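Local coordinates for protein immunoreactive 84kD antigen PG93 (Porphyromonas gingivalis, PDB 5M11) that serves as an essential surface component of the type-IX secretion system of this oral bacterium and binds calcium and zinc ions, at residues A307-G312 / N350-F355; P311-F316 / M343-D348. One frame throughout, in Å; residues are numbered along the deposited sequence.

Interaction 1 (A307-G312 / N350-F355); sequences AFDGPG and NRWTNF
From Asp309 to Gly312 an irregular loop runs alongside residues Arg351 to Asn354, the two directions only 25° apart, with the CA atoms of Gly310 and Trp352 5.9 Å from each other. Two features join this irregular loop to the strand: a nearly straight hydrogen bond and an aromatic face. The bond is made by the backbone N of Trp352, which donates to Asp309 OD2 at 2.8 Å and 168°; Asp309 OD2 accepts it through its syn lone pair. Asp309 carries CG anti to its own N (chi1 178°), which extends the carboxylate across to the start of the strand. Its OD2 also lies at the edge of the Trp352 indole, near the ring plane.

The face of the same indole takes the next two residues. Gly310 C sits 3.2 Å from Trp352 CD1, over the five-membered part of the ring, and Pro311 continues over the same face. Pro311 CB stands 3.7 Å from the centroid of the Trp352 six-membered ring and almost on its normal, a CH-pi contact, while Pro311 CD packs 3.7 Å from Trp352 CE2. Peptide and pyrrolidine ring together thus cover the length of the indole. Farther on, the side-chain amide of Asn354 lies beside the backbone of Gly312.

In the fold, the strand at 352-356 is one of the two outer strands of a four-stranded antiparallel sheet, and the loop leads from strand 302-303 of the preceding sheet to strand 318-322, the first of this one. Trp352 also touches Phe316 and Lys345, and its indole lies between Pro311 and the Tyr347 ring of neighbouring strand 343-347.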
ATOM      1  N   ALA A 307      15.841   1.807  13.484  1.00132.61           N
ATOM      2  CA  ALA A 307      16.145   0.378  13.517  1.00139.04           C
ATOM      3  C   ALA A 307      15.126  -0.410  12.682  1.00143.52           C
ATOM      4  O   ALA A 307      15.403  -1.553  12.291  1.00143.30           O
ATOM      5  CB  ALA A 307      16.155  -0.116  14.953  1.00141.76           C
ATOM      6  N   PHE A 308      13.961   0.219  12.385  1.00134.35           N
ATOM      7  CA  PHE A 308      12.882  -0.376  11.596  1.00132.96           C
ATOM      8  C   PHE A 308      13.319  -0.702  10.186  1.00140.29           C
ATOM      9  O   PHE A 308      13.791   0.180   9.459  1.00138.67           O
ATOM     10  CB  PHE A 308      11.658   0.543  11.507  1.00127.27           C
ATOM     11  CG  PHE A 308      11.141   1.122  12.798  1.00124.18           C
ATOM     12  CD1 PHE A 308      10.229   0.419  13.577  1.00127.04           C
ATOM     13  CD2 PHE A 308      11.503   2.406  13.198  1.00121.11           C
ATOM     14  CE1 PHE A 308       9.711   0.978  14.749  1.00124.48           C
ATOM     15  CE2 PHE A 308      10.991   2.959  14.371  1.00120.65           C
ATOM     16  CZ  PHE A 308      10.088   2.248  15.129  1.00119.44           C
ATOM     17  N   ASP A 309      13.129  -1.963   9.794  1.00 87.67           N
ATOM     18  CA  ASP A 309      13.410  -2.421   8.436  1.00 85.33           C
ATOM     19  C   ASP A 309      12.113  -2.876   7.781  1.00 84.03           C
ATOM     20  O   ASP A 309      11.404  -3.708   8.339  1.00 83.09           O
ATOM     21  CB  ASP A 309      14.471  -3.528   8.393  1.00 87.17           C
ATOM     22  CG  ASP A 309      14.741  -4.044   6.990  1.00 92.57           C
ATOM     23  OD1 ASP A 309      15.382  -3.311   6.194  1.00 90.57           O
ATOM     24  OD2 ASP A 309      14.281  -5.158   6.678  1.00 98.15           O
ATOM     25  N   GLY A 310      11.818  -2.282   6.624  1.00 77.95           N
ATOM     26  CA  GLY A 310      10.629  -2.533   5.814  1.00 74.87           C
ATOM     27  C   GLY A 310      10.908  -2.408   4.327  1.00 73.80           C
ATOM     28  O   GLY A 310      12.076  -2.323   3.932  1.00 73.57           O
ATOM     29  N   PRO A 311       9.876  -2.404   3.452  1.00 66.55           N
ATOM     30  CA  PRO A 311      10.146  -2.243   2.010  1.00 65.19           C
ATOM     31  C   PRO A 311      10.713  -0.856   1.677  1.00 70.47           C
ATOM     32  O   PRO A 311      10.568   0.065   2.476  1.00 72.70           O
ATOM     33  CB  PRO A 311       8.775  -2.465   1.358  1.00 65.22           C
ATOM     34  CG  PRO A 311       7.802  -2.210   2.392  1.00 70.39           C
ATOM     35  CD  PRO A 311       8.429  -2.501   3.721  1.00 67.06           C
ATOM     36  N   GLY A 312      11.376  -0.729   0.525  1.00 65.87           N
ATOM     37  CA  GLY A 312      11.949   0.530   0.051  1.00 67.30           C
ATOM     38  C   GLY A 312      10.902   1.612  -0.147  1.00 71.88           C
ATOM     39  O   GLY A 312      11.159   2.785   0.129  1.00 74.61           O
ATOM     40  N   ASN A 350      11.559 -12.214   7.134  1.00 72.30           N
ATOM     41  CA  ASN A 350      11.897 -11.429   8.325  1.00 73.97           C
ATOM     42  C   ASN A 350      12.485 -10.058   7.932  1.00 76.55           C
ATOM     43  O   ASN A 350      11.952  -9.041   8.393  1.00 76.59           O
ATOM     44  CB  ASN A 350      12.836 -12.184   9.290  1.00 78.90           C
ATOM     45  CG  ASN A 350      14.018 -12.858   8.634  1.00123.08           C
ATOM     46  OD1 ASN A 350      13.900 -13.948   8.068  1.00122.28           O
ATOM     47  ND2 ASN A 350      15.191 -12.234   8.710  1.00119.25           N
ATOM     48  N   ARG A 351      13.541 -10.015   7.065  1.00 71.39           N
ATOM     49  CA  ARG A 351      14.165  -8.743   6.650  1.00 70.27           C
ATOM     50  C   ARG A 351      14.013  -8.469   5.132  1.00 67.55           C
ATOM     51  O   ARG A 351      13.756  -9.387   4.365  1.00 64.77           O
ATOM     52  CB  ARG A 351      15.644  -8.663   7.088  1.00 73.94           C
ATOM     53  CG  ARG A 351      16.674  -9.424   6.231  1.00 90.00           C
ATOM     54  CD  ARG A 351      17.910  -8.585   5.871  1.00102.12           C
ATOM     55  NE  ARG A 351      18.563  -8.014   7.054  1.00117.96           N
ATOM     56  CZ  ARG A 351      19.847  -7.674   7.132  1.00131.39           C
ATOM     57  NH1 ARG A 351      20.652  -7.842   6.085  1.00119.35           N
ATOM     58  NH2 ARG A 351      20.341  -7.171   8.259  1.00110.95           N
ATOM     59  N   TRP A 352      14.141  -7.189   4.732  1.00 63.70           N
ATOM     60  CA  TRP A 352      14.053  -6.691   3.354  1.00 62.93           C
ATOM     61  C   TRP A 352      15.421  -6.347   2.780  1.00 66.80           C
ATOM     62  O   TRP A 352      16.318  -5.919   3.513  1.00 66.85           O
ATOM     63  CB  TRP A 352      13.189  -5.415   3.268  1.00 62.98           C
ATOM     64  CG  TRP A 352      11.716  -5.610   3.450  1.00 63.77           C
ATOM     65  CD1 TRP A 352      11.025  -5.602   4.629  1.00 67.30           C
ATOM     66  CD2 TRP A 352      10.739  -5.806   2.413  1.00 62.38           C
ATOM     67  NE1 TRP A 352       9.679  -5.774   4.391  1.00 66.03           N
ATOM     68  CE2 TRP A 352       9.480  -5.934   3.041  1.00 66.48           C
ATOM     69  CE3 TRP A 352      10.807  -5.901   1.010  1.00 62.37           C
ATOM     70  CZ2 TRP A 352       8.303  -6.170   2.312  1.00 64.57           C
ATOM     71  CZ3 TRP A 352       9.639  -6.124   0.294  1.00 62.06           C
ATOM     72  CH2 TRP A 352       8.408  -6.246   0.938  1.00 62.48           C
ATOM     73  N   THR A 353      15.544  -6.472   1.440  1.00 62.79           N
ATOM     74  CA  THR A 353      16.716  -6.093   0.636  1.00 62.65           C
ATOM     75  C   THR A 353      16.164  -5.212  -0.475  1.00 65.58           C
ATOM     76  O   THR A 353      15.321  -5.697  -1.236  1.00 64.04           O
ATOM     77  CB  THR A 353      17.478  -7.332   0.141  1.00 61.30           C
ATOM     78  OG1 THR A 353      17.669  -8.212   1.243  1.00 69.43           O
ATOM     79  CG2 THR A 353      18.821  -6.993  -0.447  1.00 52.64           C
ATOM     80  N   ASN A 354      16.576  -3.913  -0.538  1.00 62.44           N
ATOM     81  CA  ASN A 354      16.066  -2.972  -1.550  1.00 61.43           C
ATOM     82  C   ASN A 354      17.141  -2.450  -2.527  1.00 66.38           C
ATOM     83  O   ASN A 354      18.127  -1.840  -2.118  1.00 68.13           O
ATOM     84  CB  ASN A 354      15.362  -1.774  -0.900  1.00 59.07           C
ATOM     85  CG  ASN A 354      14.456  -2.101   0.257  1.00 75.43           C
ATOM     86  OD1 ASN A 354      14.520  -1.469   1.303  1.00 80.38           O
ATOM     87  ND2 ASN A 354      13.585  -3.076   0.110  1.00 62.33           N
ATOM     88  N   PHE A 355      16.907  -2.665  -3.823  1.00 62.81           N
ATOM     89  CA  PHE A 355      17.752  -2.183  -4.913  1.00 64.93           C
ATOM     90  C   PHE A 355      17.061  -0.971  -5.505  1.00 71.70           C
ATOM     91  O   PHE A 355      16.117  -1.134  -6.271  1.00 70.04           O
ATOM     92  CB  PHE A 355      17.996  -3.271  -5.989  1.00 65.47           C
ATOM     93  CG  PHE A 355      18.597  -4.564  -5.487  1.00 66.63           C
ATOM     94  CD1 PHE A 355      19.974  -4.760  -5.499  1.00 71.64           C
ATOM     95  CD2 PHE A 355      17.787  -5.583  -4.999  1.00 66.67           C
ATOM     96  CE1 PHE A 355      20.530  -5.955  -5.030  1.00 71.86           C
ATOM     97  CE2 PHE A 355      18.345  -6.770  -4.515  1.00 69.15           C
ATOM     98  CZ  PHE A 355      19.713  -6.951  -4.541  1.00 68.74           C
TER

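Interaction 2 (P311-F316 / M343-D348); sequences PGDNDF and MVKLYD. With ZN (zinc ion), chain H.
Lys345, on strand 343-347 of a four-stranded antiparallel sheet of the beta-propeller-blade kind, reaches into the loop of residues 311-316, and its ammonium group gathers polar and aromatic partners from that one loop. The charged contact is a salt bridge: Lys345 NZ lies 2.8 Å from Asp313 OD2, meeting it nearly along the C-O bond, the two side chains crossing at about a right angle. Among backbone acceptors, Asp315 O takes a hydrogen bond from the same NZ at 2.6 Å, the donor standing above the carbonyl plane, and Asp313 O adds a weak one. Asp313 OD2 also receives a weak bond from Asp315 N, which ties the loop to itself.

The aromatic contribution is a cation-pi contact, with Lys345 NZ over one face of Phe316, 3.6 Å from the ring centroid and 19° off its normal. A bend at chi3 (-68°) turns the end of the lysine chain into this group of partners.

The remaining contacts are van der Waals ones. Lys345 CD rests against Pro311 CB, an apolar pair, while the folded Met343 side chain brings CE to 3.8 Å from Gly312 CA, and its CG lies beside Asp313 OD1. The residue whose carbonyl Lys345 holds is itself a zinc ligand, with His340 another: Asp315 OD2 binds the zinc ion at 2.1 Å.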
ATOM      1  N   PRO A 311       9.876  -2.404   3.452  1.00 66.55           N
ATOM      2  CA  PRO A 311      10.146  -2.243   2.010  1.00 65.19           C
ATOM      3  C   PRO A 311      10.713  -0.856   1.677  1.00 70.47           C
ATOM      4  O   PRO A 311      10.568   0.065   2.476  1.00 72.70           O
ATOM      5  CB  PRO A 311       8.775  -2.465   1.358  1.00 65.22           C
ATOM      6  CG  PRO A 311       7.802  -2.210   2.392  1.00 70.39           C
ATOM      7  CD  PRO A 311       8.429  -2.501   3.721  1.00 67.06           C
ATOM      8  N   GLY A 312      11.376  -0.729   0.525  1.00 65.87           N
ATOM      9  CA  GLY A 312      11.949   0.530   0.051  1.00 67.30           C
ATOM     10  C   GLY A 312      10.902   1.612  -0.147  1.00 71.88           C
ATOM     11  O   GLY A 312      11.159   2.785   0.129  1.00 74.61           O
ATOM     12  N   ASP A 313       9.707   1.203  -0.636  1.00 65.98           N
ATOM     13  CA  ASP A 313       8.493   1.994  -0.863  1.00 65.54           C
ATOM     14  C   ASP A 313       7.273   1.067  -0.718  1.00 65.70           C
ATOM     15  O   ASP A 313       7.446  -0.131  -0.487  1.00 61.77           O
ATOM     16  CB  ASP A 313       8.514   2.725  -2.223  1.00 68.13           C
ATOM     17  CG  ASP A 313       8.822   1.892  -3.455  1.00 75.33           C
ATOM     18  OD1 ASP A 313       9.492   2.419  -4.375  1.00 75.68           O
ATOM     19  OD2 ASP A 313       8.335   0.744  -3.534  1.00 80.24           O
ATOM     20  N   ASN A 314       6.053   1.609  -0.810  1.00 63.93           N
ATOM     21  CA  ASN A 314       4.837   0.803  -0.657  1.00 62.58           C
ATOM     22  C   ASN A 314       4.204   0.500  -2.022  1.00 67.70           C
ATOM     23  O   ASN A 314       2.972   0.383  -2.117  1.00 67.59           O
ATOM     24  CB  ASN A 314       3.831   1.512   0.254  1.00 61.71           C
ATOM     25  CG  ASN A 314       4.351   1.886   1.620  1.00 72.04           C
ATOM     26  OD1 ASN A 314       4.838   1.044   2.373  1.00 70.23           O
ATOM     27  ND2 ASN A 314       4.149   3.140   2.007  1.00 56.77           N
ATOM     28  N   ASP A 315       5.058   0.327  -3.074  1.00 64.00           N
ATOM     29  CA  ASP A 315       4.608   0.096  -4.454  1.00 62.97           C
ATOM     30  C   ASP A 315       4.824  -1.362  -4.905  1.00 61.51           C
ATOM     31  O   ASP A 315       5.948  -1.820  -5.040  1.00 59.40           O
ATOM     32  CB  ASP A 315       5.293   1.074  -5.425  1.00 66.88           C
ATOM     33  CG  ASP A 315       5.232   2.553  -5.080  1.00 87.88           C
ATOM     34  OD1 ASP A 315       4.882   2.888  -3.928  1.00 90.95           O
ATOM     35  OD2 ASP A 315       5.597   3.375  -5.940  1.00 99.71           O
ATOM     36  N   PHE A 316       3.725  -2.090  -5.125  1.00 56.20           N
ATOM     37  CA  PHE A 316       3.774  -3.497  -5.513  1.00 53.21           C
ATOM     38  C   PHE A 316       2.986  -3.673  -6.810  1.00 59.79           C
ATOM     39  O   PHE A 316       1.881  -4.230  -6.830  1.00 59.80           O
ATOM     40  CB  PHE A 316       3.288  -4.406  -4.355  1.00 53.22           C
ATOM     41  CG  PHE A 316       4.186  -4.261  -3.141  1.00 54.74           C
ATOM     42  CD1 PHE A 316       5.204  -5.178  -2.898  1.00 56.00           C
ATOM     43  CD2 PHE A 316       4.077  -3.152  -2.295  1.00 57.52           C
ATOM     44  CE1 PHE A 316       6.089  -4.994  -1.832  1.00 57.11           C
ATOM     45  CE2 PHE A 316       4.981  -2.954  -1.254  1.00 60.24           C
ATOM     46  CZ  PHE A 316       5.971  -3.881  -1.021  1.00 57.33           C
ATOM     47  N   MET A 343      13.038   0.428  -8.342  1.00 61.86           N
ATOM     48  CA  MET A 343      13.073  -0.177  -7.016  1.00 58.78           C
ATOM     49  C   MET A 343      12.708  -1.666  -7.086  1.00 61.56           C
ATOM     50  O   MET A 343      11.654  -2.053  -7.610  1.00 61.48           O
ATOM     51  CB  MET A 343      12.143   0.593  -6.050  1.00 60.97           C
ATOM     52  CG  MET A 343      12.003  -0.005  -4.667  1.00 62.20           C
ATOM     53  SD  MET A 343      13.388   0.277  -3.541  1.00 66.96           S
ATOM     54  CE  MET A 343      13.208   2.047  -3.196  1.00 67.61           C
ATOM     55  N   VAL A 344      13.605  -2.499  -6.557  1.00 56.07           N
ATOM     56  CA  VAL A 344      13.401  -3.937  -6.482  1.00 52.81           C
ATOM     57  C   VAL A 344      13.426  -4.276  -4.984  1.00 56.74           C
ATOM     58  O   VAL A 344      14.323  -3.842  -4.256  1.00 56.45           O
ATOM     59  CB  VAL A 344      14.419  -4.747  -7.335  1.00 55.32           C
ATOM     60  CG1 VAL A 344      14.156  -6.239  -7.232  1.00 53.08           C
ATOM     61  CG2 VAL A 344      14.388  -4.318  -8.798  1.00 55.44           C
ATOM     62  N   LYS A 345      12.405  -4.988  -4.517  1.00 52.26           N
ATOM     63  CA  LYS A 345      12.311  -5.333  -3.115  1.00 51.39           C
ATOM     64  C   LYS A 345      12.235  -6.830  -2.941  1.00 57.23           C
ATOM     65  O   LYS A 345      11.420  -7.484  -3.598  1.00 56.61           O
ATOM     66  CB  LYS A 345      11.090  -4.666  -2.502  1.00 51.65           C
ATOM     67  CG  LYS A 345      11.255  -3.181  -2.326  1.00 52.86           C
ATOM     68  CD  LYS A 345       9.938  -2.460  -2.195  1.00 52.37           C
ATOM     69  CE  LYS A 345       9.133  -2.488  -3.465  1.00 50.67           C
ATOM     70  NZ  LYS A 345       7.783  -1.980  -3.210  1.00 53.07           N
ATOM     71  N   LEU A 346      13.090  -7.377  -2.058  1.00 54.70           N
ATOM     72  CA  LEU A 346      13.126  -8.800  -1.724  1.00 53.24           C
ATOM     73  C   LEU A 346      12.895  -8.964  -0.241  1.00 60.12           C
ATOM     74  O   LEU A 346      13.554  -8.276   0.553  1.00 61.37           O
ATOM     75  CB  LEU A 346      14.445  -9.479  -2.121  1.00 53.17           C
ATOM     76  CG  LEU A 346      15.078  -9.243  -3.494  1.00 57.75           C
ATOM     77  CD1 LEU A 346      16.058 -10.334  -3.777  1.00 58.43           C
ATOM     78  CD2 LEU A 346      14.063  -9.208  -4.638  1.00 56.87           C
ATOM     79  N   TYR A 347      11.949  -9.852   0.140  1.00 56.85           N
ATOM     80  CA  TYR A 347      11.606 -10.107   1.542  1.00 57.39           C
ATOM     81  C   TYR A 347      11.890 -11.566   1.906  1.00 64.38           C
ATOM     82  O   TYR A 347      11.371 -12.492   1.293  1.00 63.92           O
ATOM     83  CB  TYR A 347      10.154  -9.714   1.842  1.00 57.27           C
ATOM     84  CG  TYR A 347       9.784  -9.772   3.312  1.00 59.53           C
ATOM     85  CD1 TYR A 347      10.457  -8.999   4.253  1.00 62.21           C
ATOM     86  CD2 TYR A 347       8.720 -10.555   3.753  1.00 59.65           C
ATOM     87  CE1 TYR A 347      10.114  -9.042   5.602  1.00 62.05           C
ATOM     88  CE2 TYR A 347       8.350 -10.582   5.095  1.00 61.05           C
ATOM     89  CZ  TYR A 347       9.056  -9.831   6.019  1.00 65.71           C
ATOM     90  OH  TYR A 347       8.690  -9.857   7.344  1.00 63.71           O
ATOM     91  N   ASP A 348      12.765 -11.737   2.885  1.00 64.83           N
ATOM     92  CA  ASP A 348      13.295 -12.981   3.435  1.00 66.70           C
ATOM     93  C   ASP A 348      12.264 -13.790   4.226  1.00 72.62           C
ATOM     94  O   ASP A 348      12.407 -15.011   4.368  1.00 74.21           O
ATOM     95  CB  ASP A 348      14.445 -12.600   4.390  1.00 71.21           C
ATOM     96  CG  ASP A 348      15.428 -13.701   4.708  1.00 93.89           C
ATOM     97  OD1 ASP A 348      15.885 -14.396   3.756  1.00 95.68           O
ATOM     98  OD2 ASP A 348      15.818 -13.818   5.889  1.00105.79           O
TER
HETATM   99 ZN    ZN H 807       5.927   5.446  -6.019  1.00117.86          ZN

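Followed from the N terminus, the chain leaves strand 302-303, passes through residues 307-316 and only then enters the sheet at strand 318-322. Interaction 1 closes a loop of 37 intervening residues and interaction 2 one of 26. Interaction 2 nests inside interaction 1: its first segment starts later, at 311 against 307, the two overlapping at Pro311 and Gly312, and its second segment precedes residues 350-355. Their partners are adjacent antiparallel strands, 343-347 and 352-356, joined by probable hydrogen bonds Thr353 N to Leu346 O and Phe355 N to Val344 O. One connecting loop therefore packs against the last two strands of the sheet that it leads into, with a zinc-binding residue, Asp315, near its far end.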